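Local atomic coordinates of glutathione transferase gst1-6 (Anopheles dirus, PDB entry 1V2A), a protein that probably conjugates glutathione to electrophilic compounds RX with release of a halide, acting in detoxification as a homodimer. Residues L7-P10 against P11-S14; C156-G159 against T160-L164; K87-S90 against V91-R95. All blocks are in the same frame, centred on the assembly; numbering follows the deposited sequence.

In the fold
From the N terminus, interaction 1 closes a single turn between strand 2-5 and helix 13-22 in the thioredoxin-like N-terminal domain. Interaction 3 comes next along the chain, in the first turns of the long helix 86-115, and interaction 2 last, at the C-terminal end of helix 152-162. Each is local, and the three run in series, with neither nesting nor crossing. Interactions 1 and 2 nevertheless touch in space, P10 packing on A163 and S14 on C156, which joins the glutathione-binding turn to the helical C-terminal domain. Interaction 3 lies about 23 Å from interaction 1 and 19 Å from interaction 2, centre to centre, and faces the second subunit.

Interaction 1: residues L7-P10 against P11-S14; sequences LISP and PCQS. With GTS (glutathione sulfonic acid), chain F.
Q13 reaches back across the turn that leads into helix 13-22 and grips the loop that follows strand 2-5 at L7. Its CB passes P10 O at 3.7 Å. With chi1 at -42°, CG sits beside the residue's own backbone N and rests 3.3 Å from S9 O. The chain then runs fully extended, bringing CD alongside the CA of P10 and delivering NE2 to L7 O, to which it donates a hydrogen bond of 2.8 Å. This bond is nearly straight (158° at the hydrogen), and L7 O lies in the plane of the amide, an orientation that favours this rotation of the group.

The backbone here makes a type I turn from P10 to Q13. Q13 N donates to P10 O, closing the turn, and a water that donates to the same oxygen also joins S14 OG. The two proline rings lie side by side and point the same way, their direct linkage bringing P11 CD to 3.3 Å from P10 CD. C12 SG comes within 3.6 Å of S9 CB, while C12 O is held by the hydroxyl of Y3.

S9 carries its hydroxyl opposite the backbone N and donates a short 2.5 Å hydrogen bond from OG to O1S of the glutathione sulfonic acid; P11 borders the same oxygen. The sulfonate stands where the thiol of glutathione would be. The contact is therefore consistent with the role of the N-terminal serine in Delta-class transferases, a hydroxyl presented to the glutathione sulfur by a turn held through P10 O and the Q13 amide.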
loop_
_atom_site.group_PDB
_atom_site.type_symbol
_atom_site.label_atom_id
_atom_site.label_comp_id
_atom_site.label_asym_id
_atom_site.label_seq_id
_atom_site.Cartn_x
_atom_site.Cartn_y
_atom_site.Cartn_z
ATOM N N LEU B 7 19.087 -8.773 1.451
ATOM C CA LEU B 7 19.397 -7.440 1.963
ATOM C C LEU B 7 19.531 -6.368 0.893
ATOM O O LEU B 7 19.574 -5.182 1.211
ATOM C CB LEU B 7 20.691 -7.468 2.780
ATOM C CG LEU B 7 20.583 -8.026 4.198
ATOM C CD1 LEU B 7 21.944 -7.990 4.871
ATOM C CD2 LEU B 7 19.568 -7.196 4.980
ATOM N N ILE B 8 19.624 -6.774 -0.368
ATOM C CA ILE B 8 19.745 -5.806 -1.444
ATOM C C ILE B 8 18.362 -5.231 -1.719
ATOM O O ILE B 8 18.223 -4.109 -2.220
ATOM C CB ILE B 8 20.300 -6.450 -2.735
ATOM C CG1 ILE B 8 21.751 -6.891 -2.528
ATOM C CG2 ILE B 8 20.278 -5.437 -3.867
ATOM C CD1 ILE B 8 21.952 -7.966 -1.468
ATOM N N SER B 9 17.343 -6.017 -1.378
ATOM C CA SER B 9 15.951 -5.627 -1.551
ATOM C C SER B 9 15.540 -4.694 -0.407
ATOM O O SER B 9 15.555 -5.090 0.760
ATOM C CB SER B 9 15.063 -6.881 -1.556
ATOM O OG SER B 9 13.688 -6.557 -1.442
ATOM N N PRO B 10 15.195 -3.434 -0.727
ATOM C CA PRO B 10 14.784 -2.462 0.289
ATOM C C PRO B 10 13.538 -2.923 1.072
ATOM O O PRO B 10 13.461 -2.754 2.283
ATOM C CB PRO B 10 14.548 -1.189 -0.528
ATOM C CG PRO B 10 15.543 -1.327 -1.649
ATOM C CD PRO B 10 15.351 -2.780 -2.039
ATOM N N PRO B 11 12.542 -3.499 0.385
ATOM C CA PRO B 11 11.359 -3.951 1.123
ATOM C C PRO B 11 11.727 -4.961 2.222
ATOM O O PRO B 11 11.210 -4.885 3.333
ATOM C CB PRO B 11 10.491 -4.576 0.028
ATOM C CG PRO B 11 10.838 -3.752 -1.170
ATOM C CD PRO B 11 12.335 -3.627 -1.068
ATOM N N CYS B 12 12.622 -5.896 1.910
ATOM C CA CYS B 12 13.050 -6.916 2.876
ATOM C C CYS B 12 13.758 -6.408 4.136
ATOM O O CYS B 12 13.797 -7.105 5.139
ATOM C CB CYS B 12 13.985 -7.928 2.211
ATOM S SG CYS B 12 13.276 -8.900 0.897
ATOM N N GLN B 13 14.317 -5.206 4.101
ATOM C CA GLN B 13 15.049 -4.709 5.265
ATOM C C GLN B 13 14.174 -4.293 6.435
ATOM O O GLN B 13 14.662 -4.173 7.561
ATOM C CB GLN B 13 15.957 -3.534 4.867
ATOM C CG GLN B 13 16.684 -3.742 3.550
ATOM C CD GLN B 13 17.583 -2.579 3.183
ATOM O OE1 GLN B 13 17.334 -1.440 3.572
ATOM N NE2 GLN B 13 18.633 -2.860 2.413
ATOM N N SER B 14 12.889 -4.066 6.177
ATOM C CA SER B 14 11.964 -3.654 7.231
ATOM C C SER B 14 11.832 -4.719 8.319
ATOM O O SER B 14 12.020 -4.430 9.500
ATOM C CB SER B 14 10.581 -3.356 6.638
ATOM O OG SER B 14 10.655 -2.326 5.671
HETATM N N1 GTS F . 5.276 -4.706 -1.979
HETATM C CA1 GTS F . 6.209 -5.787 -1.831
HETATM C C1 GTS F . 6.645 -5.744 -0.388
HETATM O O11 GTS F . 6.926 -6.803 0.140
HETATM O O12 GTS F . 6.685 -4.660 0.213
HETATM C CB1 GTS F . 7.341 -5.562 -2.807
HETATM C CG1 GTS F . 8.429 -6.654 -2.775
HETATM C CD1 GTS F . 9.038 -6.886 -4.148
HETATM O OE1 GTS F . 8.661 -6.261 -5.153
HETATM N N2 GTS F . 10.004 -7.803 -4.154
HETATM C CA2 GTS F . 10.714 -8.145 -5.392
HETATM C C2 GTS F . 10.387 -9.545 -5.788
HETATM O O2 GTS F . 10.320 -10.440 -4.937
HETATM C CB2 GTS F . 12.235 -8.098 -5.285
HETATM S SG2 GTS F . 13.036 -6.511 -4.884
HETATM O O1S GTS F . 12.619 -5.975 -3.629
HETATM O O2S GTS F . 14.428 -6.779 -4.844
HETATM O O3S GTS F . 12.757 -5.537 -5.900
HETATM N N3 GTS F . 10.197 -9.717 -7.089
HETATM C CA3 GTS F . 9.888 -11.014 -7.617
HETATM C C3 GTS F . 8.708 -10.968 -8.518
HETATM O O31 GTS F . 8.387 -12.030 -9.029
HETATM O O32 GTS F . 8.145 -9.876 -8.700
HETATM O O HOH W 1 12.629 -1.354 4.254
#

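Interaction 2: residues C156-G159 against T160-L164; sequences CLLG and TVTAL
T160 opens the second segment by donating its backbone N to C156 O, a 3.2 Å hydrogen bond that is close to straight (163° at the hydrogen). Its chi1 of -62° turns OG1 back along the helix, on the side of its own backbone N, and there the hydroxyl is hydrogen-bonded to OD1 of D99 on helix 86-115. The side chain also packs against L103 and Y104 of that helix, binding the two helices by both polar and apolar contacts.

V161 follows with the shortest of the backbone bonds between the segments, V161 N to L157 O at 2.9 Å. The side chains of both residues touch L135 of helix 122-141. At T162, CG2 lies 3.5 Å from L158 CD1, the side chains meeting at a slant. T162 N probably bonds L158 O, but that oxygen is modelled too close to T162 CG2, so the bond is less certain.

A163 N reaches G159 O only weakly, at 3.4 Å, and A163 CB lies 3.6 Å from that same G159 O; the methyl also packs on P10 of the N-terminal domain. L164 N then bonds V161 O at 3.0 Å, three residues back, in a 3-10 turn.

Chemically, the contact consists of i to i+4 backbone bonds, firm at T160 and V161, doubtful at T162 and weak at A163, followed by an i to i+3 bond at L164, all inside a largely apolar core. The buried T160 hydroxyl is satisfied by a carboxylate of the neighbouring helix.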
loop_
_atom_site.group_PDB
_atom_site.type_symbol
_atom_site.label_atom_id
_atom_site.label_comp_id
_atom_site.label_asym_id
_atom_site.label_seq_id
_atom_site.Cartn_x
_atom_site.Cartn_y
_atom_site.Cartn_z
ATOM N N CYS B 156 10.008 1.432 7.814
ATOM C CA CYS B 156 9.737 1.218 6.384
ATOM C C CYS B 156 10.230 2.380 5.518
ATOM O O CYS B 156 10.792 2.166 4.443
ATOM C CB CYS B 156 8.235 1.029 6.122
ATOM S SG CYS B 156 7.468 -0.410 6.917
ATOM N N LEU B 157 10.003 3.605 5.977
ATOM C CA LEU B 157 10.426 4.785 5.227
ATOM C C LEU B 157 11.948 4.936 5.220
ATOM O O LEU B 157 12.522 5.563 4.320
ATOM C CB LEU B 157 9.770 6.039 5.816
ATOM C CG LEU B 157 8.266 6.154 5.532
ATOM C CD1 LEU B 157 7.649 7.275 6.346
ATOM C CD2 LEU B 157 8.067 6.379 4.036
ATOM N N LEU B 158 12.596 4.368 6.234
ATOM C CA LEU B 158 14.044 4.420 6.325
ATOM C C LEU B 158 14.604 3.507 5.237
ATOM O O LEU B 158 15.636 3.794 4.646
ATOM C CB LEU B 158 14.510 3.945 7.703
ATOM C CG LEU B 158 15.993 3.573 7.796
ATOM C CD1 LEU B 158 16.853 4.796 7.462
ATOM C CD2 LEU B 158 16.293 3.052 9.198
ATOM N N GLY B 159 13.915 2.405 4.967
ATOM C CA GLY B 159 14.388 1.506 3.932
ATOM C C GLY B 159 14.255 2.197 2.589
ATOM O O GLY B 159 15.167 2.201 1.770
ATOM N N THR B 160 13.100 2.813 2.388
ATOM C CA THR B 160 12.788 3.516 1.159
ATOM C C THR B 160 13.717 4.671 0.840
ATOM O O THR B 160 14.142 4.829 -0.298
ATOM C CB THR B 160 11.357 4.047 1.216
ATOM O OG1 THR B 160 10.460 2.934 1.336
ATOM C CG2 THR B 160 11.025 4.853 -0.035
ATOM N N VAL B 161 14.035 5.485 1.840
ATOM C CA VAL B 161 14.895 6.635 1.604
ATOM C C VAL B 161 16.357 6.301 1.328
ATOM O O VAL B 161 16.967 6.927 0.475
ATOM C CB VAL B 161 14.811 7.641 2.770
ATOM C CG1 VAL B 161 15.695 8.847 2.491
ATOM C CG2 VAL B 161 13.369 8.083 2.953
ATOM N N THR B 162 16.925 5.326 2.035
ATOM C CA THR B 162 18.322 4.985 1.800
ATOM C C THR B 162 18.483 4.300 0.443
ATOM O O THR B 162 19.602 4.132 -0.050
ATOM C CB THR B 162 18.908 4.049 2.899
ATOM O OG1 THR B 162 18.674 2.681 2.552
ATOM C CG2 THR B 162 18.284 4.341 4.247
ATOM N N ALA B 163 17.362 3.898 -0.152
ATOM C CA ALA B 163 17.380 3.247 -1.453
ATOM C C ALA B 163 17.704 4.287 -2.515
ATOM O O ALA B 163 18.059 3.946 -3.640
ATOM C CB ALA B 163 16.030 2.597 -1.748
ATOM N N LEU B 164 17.568 5.557 -2.145
ATOM C CA LEU B 164 17.869 6.667 -3.045
ATOM C C LEU B 164 19.357 6.682 -3.369
ATOM O O LEU B 164 19.798 7.374 -4.284
ATOM C CB LEU B 164 17.478 8.007 -2.401
ATOM C CG LEU B 164 15.993 8.392 -2.460
ATOM C CD1 LEU B 164 15.765 9.677 -1.683
ATOM C CD2 LEU B 164 15.556 8.566 -3.922
#

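Interaction 3: residues K87-S90 against V91-R95; sequences KVRS and VVNQR
S90 and V91, with R89 beside them, carry most of this contact in the first turns of helix 86-115, where each residue meets those three and four places further on. S90 O accepts a 2.9 Å hydrogen bond from Q94 N, and the CB of Q94 rests 3.2 Å from the same oxygen. The hydroxyl of S90 takes the position between the backbone N and the carbonyl carbon (chi1 61°). There it has a weak bond to P86 O, one turn back, and a hydrogen bond to NE2 of H59 of the second subunit.

V91 N donates to V88 O at 2.9 Å, an i to i+3 bond bent to 134°. V88 O also takes a weak i to i+4 bond from V92 N. The branch of V91 that lies beside its own N, CG2, drapes over the preceding turn, 3.5 Å from V88 O and 3.7 Å from K87 O. The other methyl, CG1, lies 3.6 Å above the plane of the R95 guanidinium, toward its rim; NH2 of that group forms a salt bridge with E141.

R89 O receives N93 N at 2.9 Å in a nearly straight bond (168°). The side chains of the two residues cross at an angle, R89 CG lying 3.8 Å from N93 ND2. Both polar ends bind the preceding loop: R89 bends at chi3 to donate NE to P83 O and NH2 to Y82 O, and N93 OD1 bonds the hydroxyl of Y82.

This end of the helix forms part of the homodimer interface, where W62 of the second subunit packs on R95 and its L69 on N93. Within the chain, these turns sit among the preceding loop, helix 122-141, which R95 meets at E141 and F138, and helix 152-162, where V92 packs on V152 and A153.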
loop_
_atom_site.group_PDB
_atom_site.type_symbol
_atom_site.label_atom_id
_atom_site.label_comp_id
_atom_site.label_asym_id
_atom_site.label_seq_id
_atom_site.Cartn_x
_atom_site.Cartn_y
_atom_site.Cartn_z
ATOM N N LYS B 87 -6.496 7.439 16.627
ATOM C CA LYS B 87 -6.112 8.799 16.260
ATOM C C LYS B 87 -4.644 8.828 15.835
ATOM O O LYS B 87 -4.243 9.629 14.987
ATOM C CB LYS B 87 -6.317 9.738 17.450
ATOM C CG LYS B 87 -7.763 9.860 17.925
ATOM C CD LYS B 87 -8.546 10.864 17.090
ATOM C CE LYS B 87 -10.013 10.941 17.509
ATOM N NZ LYS B 87 -10.807 9.743 17.088
ATOM N N VAL B 88 -3.843 7.955 16.438
ATOM C CA VAL B 88 -2.422 7.872 16.120
ATOM C C VAL B 88 -2.191 6.878 14.993
ATOM O O VAL B 88 -1.499 7.176 14.019
ATOM C CB VAL B 88 -1.591 7.417 17.339
ATOM C CG1 VAL B 88 -0.120 7.326 16.958
ATOM C CG2 VAL B 88 -1.784 8.389 18.495
ATOM N N ARG B 89 -2.785 5.698 15.137
ATOM C CA ARG B 89 -2.657 4.632 14.152
ATOM C C ARG B 89 -3.061 5.032 12.737
ATOM O O ARG B 89 -2.570 4.455 11.770
ATOM C CB ARG B 89 -3.468 3.408 14.592
ATOM C CG ARG B 89 -3.319 2.227 13.652
ATOM C CD ARG B 89 -3.795 0.928 14.269
ATOM N NE ARG B 89 -2.925 0.489 15.355
ATOM C CZ ARG B 89 -3.048 -0.674 15.988
ATOM N NH1 ARG B 89 -4.005 -1.519 15.643
ATOM N NH2 ARG B 89 -2.207 -0.995 16.961
ATOM N N SER B 90 -3.949 6.015 12.606
ATOM C CA SER B 90 -4.369 6.452 11.280
ATOM C C SER B 90 -3.209 7.127 10.563
ATOM O O SER B 90 -3.060 6.983 9.351
ATOM C CB SER B 90 -5.579 7.404 11.351
ATOM O OG SER B 90 -5.297 8.587 12.078
ATOM N N VAL B 91 -2.374 7.842 11.306
ATOM C CA VAL B 91 -1.233 8.519 10.693
ATOM C C VAL B 91 -0.198 7.490 10.244
ATOM O O VAL B 91 0.330 7.569 9.137
ATOM C CB VAL B 91 -0.557 9.499 11.669
ATOM C CG1 VAL B 91 0.355 10.434 10.896
ATOM C CG2 VAL B 91 -1.603 10.284 12.440
ATOM N N VAL B 92 0.080 6.522 11.114
ATOM C CA VAL B 92 1.036 5.468 10.812
ATOM C C VAL B 92 0.550 4.751 9.565
ATOM O O VAL B 92 1.285 4.624 8.582
ATOM C CB VAL B 92 1.144 4.459 11.987
ATOM C CG1 VAL B 92 2.191 3.404 11.682
ATOM C CG2 VAL B 92 1.520 5.196 13.270
ATOM N N ASN B 93 -0.700 4.299 9.593
ATOM C CA ASN B 93 -1.265 3.607 8.439
ATOM C C ASN B 93 -1.161 4.444 7.184
ATOM O O ASN B 93 -0.761 3.940 6.133
ATOM C CB ASN B 93 -2.727 3.246 8.674
ATOM C CG ASN B 93 -2.881 1.987 9.488
ATOM O OD1 ASN B 93 -1.918 1.247 9.689
ATOM N ND2 ASN B 93 -4.091 1.727 9.950
ATOM N N GLN B 94 -1.521 5.722 7.286
ATOM C CA GLN B 94 -1.457 6.603 6.129
ATOM C C GLN B 94 -0.027 6.734 5.614
ATOM O O GLN B 94 0.204 6.658 4.406
ATOM C CB GLN B 94 -2.022 7.980 6.468
ATOM C CG GLN B 94 -1.915 8.981 5.326
ATOM C CD GLN B 94 -0.595 9.726 5.325
ATOM O OE1 GLN B 94 0.159 9.689 4.349
ATOM N NE2 GLN B 94 -0.306 10.411 6.431
ATOM N N ARG B 95 0.929 6.918 6.525
ATOM C CA ARG B 95 2.326 7.052 6.125
ATOM C C ARG B 95 2.828 5.761 5.468
ATOM O O ARG B 95 3.717 5.799 4.610
ATOM C CB ARG B 95 3.223 7.372 7.326
ATOM C CG ARG B 95 2.788 8.530 8.222
ATOM C CD ARG B 95 2.751 9.884 7.537
ATOM N NE ARG B 95 3.049 10.954 8.485
ATOM C CZ ARG B 95 2.547 12.185 8.428
ATOM N NH1 ARG B 95 1.698 12.521 7.464
ATOM N NH2 ARG B 95 2.906 13.088 9.329
#